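Local structure of salicylic acid-binding protein 2 (Nicotiana tabacum, 1XKL) at residues A[246-249]-A[250-254]. The protein hydrolyses methyl salicylate to salicylic acid as part of the signalling that activates systemic acquired resistance in tobacco. Sequence-based numbering, arbitrary orientation.
Sequences QKLC and ASLLE
The carbonyl oxygen of K247 is held twice by S251, one turn further along helix 245-258, the C-terminal helix of this alpha/beta-hydrolase fold. S251 N donates to K247 O at 3.1 Å, the regular bond from residue i+4 to residue i, and S251 OG donates its own proton to K247 O at 3.0 Å. The two donors reach K247 O from opposite faces of its carbonyl plane, which lets one oxygen accept both. The serine torsion makes this possible: OG stands beside its own backbone N, opposite the carbonyl carbon (chi1 -59°), and is thereby turned back toward the preceding turn. A serine within a helix can thus satisfy its hydroxyl on the helix backbone itself.

Two further i/i+4 pairs illustrate how one helix serves different neighbours. L248 and L252 face the central parallel sheet: L248 touches L104 and L252 touches V102, both of strand 98-104, and L248 also meets I233 of strand 229-233. Their side chains cross obliquely, with L248 CD2 lying 3.6 Å from L252 CG. The same pair is joined through the backbone, L252 N donating to L248 O at 2.9 Å. C249 and L253 turn to helix 23-29, where C249 meets L23 and L26, and L253 meets L27; L252 also reaches L23. L253 is also a salicylate-binding residue, as is H257 one turn later. With SG anti to its backbone N (chi1 177°), C249 brings its sulfur to 3.9 Å from L253 CD1.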
ATOM      1  N   GLN A 246     -30.367  29.416   4.378  1.00 15.70           N
ATOM      2  CA  GLN A 246     -31.353  30.305   4.976  1.00 18.42           C
ATOM      3  C   GLN A 246     -32.653  30.299   4.165  1.00 15.80           C
ATOM      4  O   GLN A 246     -33.739  30.346   4.741  1.00 17.32           O
ATOM      5  CB  GLN A 246     -30.783  31.728   5.108  1.00 22.12           C
ATOM      6  CG  GLN A 246     -29.402  31.762   5.769  1.00 25.43           C
ATOM      7  CD  GLN A 246     -28.824  33.160   5.904  1.00 26.50           C
ATOM      8  OE1 GLN A 246     -29.150  33.891   6.840  1.00 27.39           O
ATOM      9  NE2 GLN A 246     -27.967  33.541   4.959  1.00 26.15           N
ATOM     10  N   LYS A 247     -32.566  30.236   2.843  1.00 16.87           N
ATOM     11  CA  LYS A 247     -33.799  30.196   2.047  1.00 17.41           C
ATOM     12  C   LYS A 247     -34.547  28.895   2.323  1.00 16.85           C
ATOM     13  O   LYS A 247     -35.771  28.888   2.472  1.00 17.95           O
ATOM     14  CB  LYS A 247     -33.494  30.317   0.553  1.00 17.29           C
ATOM     15  CG  LYS A 247     -33.189  31.731   0.105  1.00 18.18           C
ATOM     16  CD  LYS A 247     -32.882  31.781  -1.376  1.00 20.98           C
ATOM     17  CE  LYS A 247     -32.472  33.183  -1.795  1.00 23.25           C
ATOM     18  NZ  LYS A 247     -32.057  33.247  -3.223  1.00 25.24           N
ATOM     19  N   LEU A 248     -33.800  27.797   2.410  1.00 16.54           N
ATOM     20  CA  LEU A 248     -34.387  26.486   2.677  1.00 14.63           C
ATOM     21  C   LEU A 248     -35.015  26.468   4.065  1.00 14.29           C
ATOM     22  O   LEU A 248     -36.103  25.922   4.262  1.00 13.16           O
ATOM     23  CB  LEU A 248     -33.313  25.392   2.597  1.00 15.87           C
ATOM     24  CG  LEU A 248     -33.718  23.991   2.125  1.00 18.53           C
ATOM     25  CD1 LEU A 248     -32.598  23.012   2.490  1.00 18.25           C
ATOM     26  CD2 LEU A 248     -35.027  23.549   2.744  1.00 18.56           C
ATOM     27  N   CYS A 249     -34.324  27.054   5.039  1.00 13.21           N
ATOM     28  CA  CYS A 249     -34.850  27.085   6.399  1.00 13.83           C
ATOM     29  C   CYS A 249     -36.178  27.843   6.447  1.00 13.54           C
ATOM     30  O   CYS A 249     -37.133  27.393   7.083  1.00 12.94           O
ATOM     31  CB  CYS A 249     -33.841  27.746   7.353  1.00 13.99           C
ATOM     32  SG  CYS A 249     -34.425  27.933   9.071  1.00 16.91           S
ATOM     33  N   ALA A 250     -36.238  28.989   5.778  1.00 13.36           N
ATOM     34  CA  ALA A 250     -37.467  29.773   5.779  1.00 15.54           C
ATOM     35  C   ALA A 250     -38.614  28.960   5.173  1.00 16.16           C
ATOM     36  O   ALA A 250     -39.734  28.982   5.681  1.00 17.17           O
ATOM     37  CB  ALA A 250     -37.263  31.075   5.010  1.00 12.92           C
ATOM     38  N   SER A 251     -38.325  28.226   4.102  1.00 17.54           N
ATOM     39  CA  SER A 251     -39.336  27.402   3.451  1.00 17.80           C
ATOM     40  C   SER A 251     -39.817  26.304   4.396  1.00 17.38           C
ATOM     41  O   SER A 251     -41.017  26.042   4.493  1.00 16.99           O
ATOM     42  CB  SER A 251     -38.769  26.780   2.170  1.00 19.65           C
ATOM     43  OG  SER A 251     -38.343  27.782   1.264  1.00 23.43           O
ATOM     44  N   LEU A 252     -38.888  25.658   5.096  1.00 14.67           N
ATOM     45  CA  LEU A 252     -39.267  24.602   6.029  1.00 16.17           C
ATOM     46  C   LEU A 252     -40.071  25.138   7.204  1.00 17.66           C
ATOM     47  O   LEU A 252     -41.030  24.504   7.647  1.00 14.36           O
ATOM     48  CB  LEU A 252     -38.029  23.866   6.551  1.00 15.21           C
ATOM     49  CG  LEU A 252     -37.294  23.024   5.503  1.00 18.24           C
ATOM     50  CD1 LEU A 252     -36.081  22.334   6.133  1.00 15.37           C
ATOM     51  CD2 LEU A 252     -38.258  21.989   4.923  1.00 12.28           C
ATOM     52  N   LEU A 253     -39.689  26.302   7.722  1.00 20.79           N
ATOM     53  CA  LEU A 253     -40.426  26.868   8.848  1.00 21.97           C
ATOM     54  C   LEU A 253     -41.840  27.216   8.404  1.00 21.34           C
ATOM     55  O   LEU A 253     -42.791  27.109   9.177  1.00 20.38           O
ATOM     56  CB  LEU A 253     -39.712  28.112   9.391  1.00 22.57           C
ATOM     57  CG  LEU A 253     -38.307  27.876   9.958  1.00 23.62           C
ATOM     58  CD1 LEU A 253     -37.772  29.177  10.521  1.00 24.98           C
ATOM     59  CD2 LEU A 253     -38.341  26.803  11.044  1.00 24.49           C
ATOM     60  N   GLU A 254     -41.975  27.618   7.147  1.00 23.19           N
ATOM     61  CA  GLU A 254     -43.281  27.964   6.603  1.00 24.48           C
ATOM     62  C   GLU A 254     -44.178  26.738   6.520  1.00 23.85           C
ATOM     63  O   GLU A 254     -45.335  26.777   6.930  1.00 22.48           O
ATOM     64  CB  GLU A 254     -43.123  28.568   5.213  1.00 27.39           C
ATOM     65  CG  GLU A 254     -44.422  28.990   4.565  1.00 29.73           C
ATOM     66  CD  GLU A 254     -44.180  29.696   3.257  1.00 32.81           C
ATOM     67  OE1 GLU A 254     -44.418  29.082   2.191  1.00 36.36           O
ATOM     68  OE2 GLU A 254     -43.732  30.861   3.291  1.00 33.18           O
TER